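Local coordinates for protein Pcdhgb2 (Mus musculus, PDB 5SZR) that probably acts as a calcium-dependent cell-adhesion protein that may help set up and maintain specific neuronal connections in the brain, at residues P323-P328 / V407-G412. Residues are numbered along the deposited sequence; the frame is centred on the assembly and turned at random.
Sequences PRVLYP and VAVRDG. With CA (calcium ion), chain R; MAN (alpha-D-mannopyranose), chain U.
Pro323 packs its ring against Val409 and Asp411, where the two sheets of the domain face each other. Pro323 CG lies 3.5 Å from the backbone O of Val409. Pro323 CD meets Asp411 OD2 at 3.7 Å, and the two side chains cross at about a right angle. Two residues on, Val325 CG2 reaches Val409 CG1 at 4.0 Å. Val409 holds CG1 between its backbone N and carbonyl carbon (chi1 46°), which turns that methyl to Val325, while CG2 faces Pro323 CB. Ala356, Tyr369 and Ala419 also pack on Val409. Strand 324-327 is the outer strand of one sheet and strand 402-410 an inner strand of the other. Together these sheets form the Greek-key beta sandwich of the last cadherin domain in this fragment, EC6. The contact sits at the end of the sandwich where the calcium linker from EC5 arrives. Asp411 OD2 binds the calcium ion at 2.6 Å. Asn319, Asp358, Asp360 and the backbone O atoms of Asn321 and Asn364 complete the site. Asp411 OD1 accepts hydrogen bonds from the backbone N of Gly413 and of Leu417, which should fix the turn of the carboxylate.

Arg410 sets out away from 323-328, and its far end meets an alpha-D-mannopyranose attached to the protein itself. From CB the chain runs extended through CG to NE. Arg410 CD comes within 3.4 Å of mannose O6. Arg410 NE donates to mannose O5 at 2.9 Å (156°) and weakly to O6. Arg410 NH2 gives a longer bond to mannose O5, at 3.3 Å. Ala408 CB lies over the centre of one guanidinium face. A leucine in place of Arg410 would probably leave mannose O5 without either donor and the sugar freer to turn. His370 and Leu372 of strand 368-374 also touch this side chain.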
ATOM      1  N   PRO A 323     -11.187 -47.091  28.831  1.00 48.30           N
ATOM      2  CA  PRO A 323     -10.377 -47.656  29.915  1.00 46.33           C
ATOM      3  C   PRO A 323     -10.360 -49.174  29.838  1.00 45.71           C
ATOM      4  O   PRO A 323     -11.290 -49.806  29.330  1.00 44.26           O
ATOM      5  CB  PRO A 323     -11.075 -47.160  31.188  1.00 44.76           C
ATOM      6  CG  PRO A 323     -12.427 -46.709  30.758  1.00 44.51           C
ATOM      7  CD  PRO A 323     -12.315 -46.284  29.329  1.00 45.60           C
ATOM      8  N   ARG A 324      -9.268 -49.762  30.322  1.00 48.06           N
ATOM      9  CA  ARG A 324      -9.121 -51.208  30.345  1.00 52.90           C
ATOM     10  C   ARG A 324      -8.652 -51.661  31.719  1.00 51.07           C
ATOM     11  O   ARG A 324      -7.816 -51.007  32.352  1.00 48.62           O
ATOM     12  CB  ARG A 324      -8.150 -51.694  29.256  1.00 59.78           C
ATOM     13  CG  ARG A 324      -6.926 -50.831  29.066  1.00 65.45           C
ATOM     14  CD  ARG A 324      -6.300 -51.078  27.700  1.00 70.44           C
ATOM     15  NE  ARG A 324      -5.704 -52.407  27.596  1.00 73.92           N
ATOM     16  CZ  ARG A 324      -4.431 -52.673  27.874  1.00 75.23           C
ATOM     17  NH1 ARG A 324      -3.965 -53.909  27.751  1.00 75.48           N
ATOM     18  NH2 ARG A 324      -3.625 -51.698  28.277  1.00 75.11           N
ATOM     19  N   VAL A 325      -9.206 -52.780  32.177  1.00 51.20           N
ATOM     20  CA  VAL A 325      -8.892 -53.314  33.497  1.00 50.14           C
ATOM     21  C   VAL A 325      -7.622 -54.146  33.405  1.00 52.22           C
ATOM     22  O   VAL A 325      -7.501 -55.026  32.545  1.00 54.44           O
ATOM     23  CB  VAL A 325     -10.066 -54.146  34.036  1.00 49.43           C
ATOM     24  CG1 VAL A 325      -9.744 -54.681  35.422  1.00 51.12           C
ATOM     25  CG2 VAL A 325     -11.343 -53.314  34.056  1.00 46.06           C
ATOM     26  N   LEU A 326      -6.663 -53.862  34.285  1.00 53.06           N
ATOM     27  CA  LEU A 326      -5.423 -54.622  34.365  1.00 53.75           C
ATOM     28  C   LEU A 326      -5.370 -55.563  35.559  1.00 55.63           C
ATOM     29  O   LEU A 326      -4.652 -56.565  35.509  1.00 57.12           O
ATOM     30  CB  LEU A 326      -4.221 -53.674  34.435  1.00 52.92           C
ATOM     31  CG  LEU A 326      -4.063 -52.694  33.271  1.00 52.12           C
ATOM     32  CD1 LEU A 326      -2.782 -51.890  33.427  1.00 50.50           C
ATOM     33  CD2 LEU A 326      -4.077 -53.438  31.945  1.00 53.23           C
ATOM     34  N   TYR A 327      -6.107 -55.260  36.622  1.00 54.82           N
ATOM     35  CA  TYR A 327      -6.201 -56.116  37.797  1.00 53.36           C
ATOM     36  C   TYR A 327      -7.576 -55.921  38.432  1.00 54.18           C
ATOM     37  O   TYR A 327      -8.064 -54.798  38.512  1.00 56.12           O
ATOM     38  CB  TYR A 327      -5.091 -55.798  38.806  1.00 54.61           C
ATOM     39  CG  TYR A 327      -5.120 -56.684  40.034  1.00 57.39           C
ATOM     40  CD1 TYR A 327      -4.297 -57.797  40.130  1.00 59.82           C
ATOM     41  CD2 TYR A 327      -5.985 -56.417  41.093  1.00 56.41           C
ATOM     42  CE1 TYR A 327      -4.330 -58.614  41.246  1.00 62.31           C
ATOM     43  CE2 TYR A 327      -6.030 -57.221  42.201  1.00 58.14           C
ATOM     44  CZ  TYR A 327      -5.197 -58.322  42.279  1.00 60.14           C
ATOM     45  OH  TYR A 327      -5.238 -59.131  43.392  1.00 57.08           O
ATOM     46  N   PRO A 328      -8.208 -57.013  38.894  1.00 55.81           N
ATOM     47  CA  PRO A 328      -7.718 -58.394  38.833  1.00 56.31           C
ATOM     48  C   PRO A 328      -7.801 -58.978  37.431  1.00 55.44           C
ATOM     49  O   PRO A 328      -8.476 -58.404  36.575  1.00 52.92           O
ATOM     50  CB  PRO A 328      -8.658 -59.137  39.785  1.00 58.80           C
ATOM     51  CG  PRO A 328      -9.931 -58.347  39.721  1.00 56.86           C
ATOM     52  CD  PRO A 328      -9.503 -56.919  39.593  1.00 54.80           C
ATOM     53  N   VAL A 407     -18.995 -53.988  38.688  1.00 47.35           N
ATOM     54  CA  VAL A 407     -18.377 -52.673  38.800  1.00 46.87           C
ATOM     55  C   VAL A 407     -18.035 -52.139  37.415  1.00 47.72           C
ATOM     56  O   VAL A 407     -17.753 -52.894  36.477  1.00 47.63           O
ATOM     57  CB  VAL A 407     -17.118 -52.702  39.693  1.00 47.08           C
ATOM     58  CG1 VAL A 407     -17.463 -53.219  41.080  1.00 46.48           C
ATOM     59  CG2 VAL A 407     -16.030 -53.550  39.053  1.00 47.39           C
ATOM     60  N   ALA A 408     -18.054 -50.814  37.300  1.00 46.20           N
ATOM     61  CA  ALA A 408     -17.743 -50.127  36.056  1.00 46.09           C
ATOM     62  C   ALA A 408     -16.673 -49.081  36.325  1.00 48.69           C
ATOM     63  O   ALA A 408     -16.804 -48.277  37.256  1.00 50.49           O
ATOM     64  CB  ALA A 408     -18.995 -49.470  35.456  1.00 43.64           C
ATOM     65  N   VAL A 409     -15.617 -49.096  35.521  1.00 48.80           N
ATOM     66  CA  VAL A 409     -14.607 -48.046  35.531  1.00 49.29           C
ATOM     67  C   VAL A 409     -14.850 -47.165  34.311  1.00 48.51           C
ATOM     68  O   VAL A 409     -14.802 -47.643  33.170  1.00 47.40           O
ATOM     69  CB  VAL A 409     -13.183 -48.627  35.551  1.00 50.98           C
ATOM     70  CG1 VAL A 409     -13.034 -49.754  34.535  1.00 52.00           C
ATOM     71  CG2 VAL A 409     -12.156 -47.539  35.322  1.00 53.62           C
ATOM     72  N   ARG A 410     -15.142 -45.887  34.555  1.00 48.71           N
ATOM     73  CA  ARG A 410     -15.504 -44.935  33.514  1.00 48.60           C
ATOM     74  C   ARG A 410     -14.476 -43.814  33.443  1.00 47.93           C
ATOM     75  O   ARG A 410     -13.863 -43.449  34.450  1.00 48.27           O
ATOM     76  CB  ARG A 410     -16.886 -44.326  33.775  1.00 49.83           C
ATOM     77  CG  ARG A 410     -17.995 -45.346  33.926  1.00 52.99           C
ATOM     78  CD  ARG A 410     -19.373 -44.699  33.866  1.00 56.40           C
ATOM     79  NE  ARG A 410     -20.373 -45.667  33.420  1.00 59.36           N
ATOM     80  CZ  ARG A 410     -21.334 -46.173  34.186  1.00 56.68           C
ATOM     81  NH1 ARG A 410     -21.457 -45.790  35.449  1.00 56.35           N
ATOM     82  NH2 ARG A 410     -22.185 -47.051  33.675  1.00 54.56           N
ATOM     83  N   ASP A 411     -14.290 -43.262  32.247  1.00 47.59           N
ATOM     84  CA  ASP A 411     -13.481 -42.062  32.133  1.00 48.66           C
ATOM     85  C   ASP A 411     -14.384 -40.833  32.239  1.00 49.54           C
ATOM     86  O   ASP A 411     -15.604 -40.936  32.397  1.00 48.84           O
ATOM     87  CB  ASP A 411     -12.644 -42.072  30.847  1.00 49.83           C
ATOM     88  CG  ASP A 411     -13.485 -42.149  29.574  1.00 51.45           C
ATOM     89  OD1 ASP A 411     -14.636 -41.666  29.553  1.00 52.78           O
ATOM     90  OD2 ASP A 411     -12.970 -42.692  28.575  1.00 50.39           O
ATOM     91  N   GLY A 412     -13.781 -39.654  32.167  1.00 49.17           N
ATOM     92  CA  GLY A 412     -14.538 -38.430  32.324  1.00 53.60           C
ATOM     93  C   GLY A 412     -14.864 -37.756  31.008  1.00 55.69           C
ATOM     94  O   GLY A 412     -15.217 -36.576  30.979  1.00 51.53           O
TER
HETATM   95 CA    CA R 715     -10.544 -42.468  27.599  1.00 43.31          CA
HETATM   96  C1  MAN U 718     -19.605 -48.472  31.115  1.00 47.78           C
HETATM   97  C2  MAN U 718     -20.311 -49.643  30.420  1.00 53.70           C
HETATM   98  C3  MAN U 718     -20.628 -49.251  28.976  1.00 56.00           C
HETATM   99  C4  MAN U 718     -21.467 -47.976  28.958  1.00 56.14           C
HETATM  100  C5  MAN U 718     -20.666 -46.858  29.640  1.00 54.47           C
HETATM  101  C6  MAN U 718     -21.419 -45.547  29.733  1.00 53.58           C
HETATM  102  O2  MAN U 718     -21.579 -49.901  31.043  1.00 55.19           O
HETATM  103  O3  MAN U 718     -21.287 -50.287  28.265  1.00 58.05           O
HETATM  104  O4  MAN U 718     -21.776 -47.605  27.617  1.00 58.29           O
HETATM  105  O5  MAN U 718     -20.331 -47.267  30.998  1.00 52.06           O
HETATM  106  O6  MAN U 718     -20.823 -44.780  30.776  1.00 52.67           O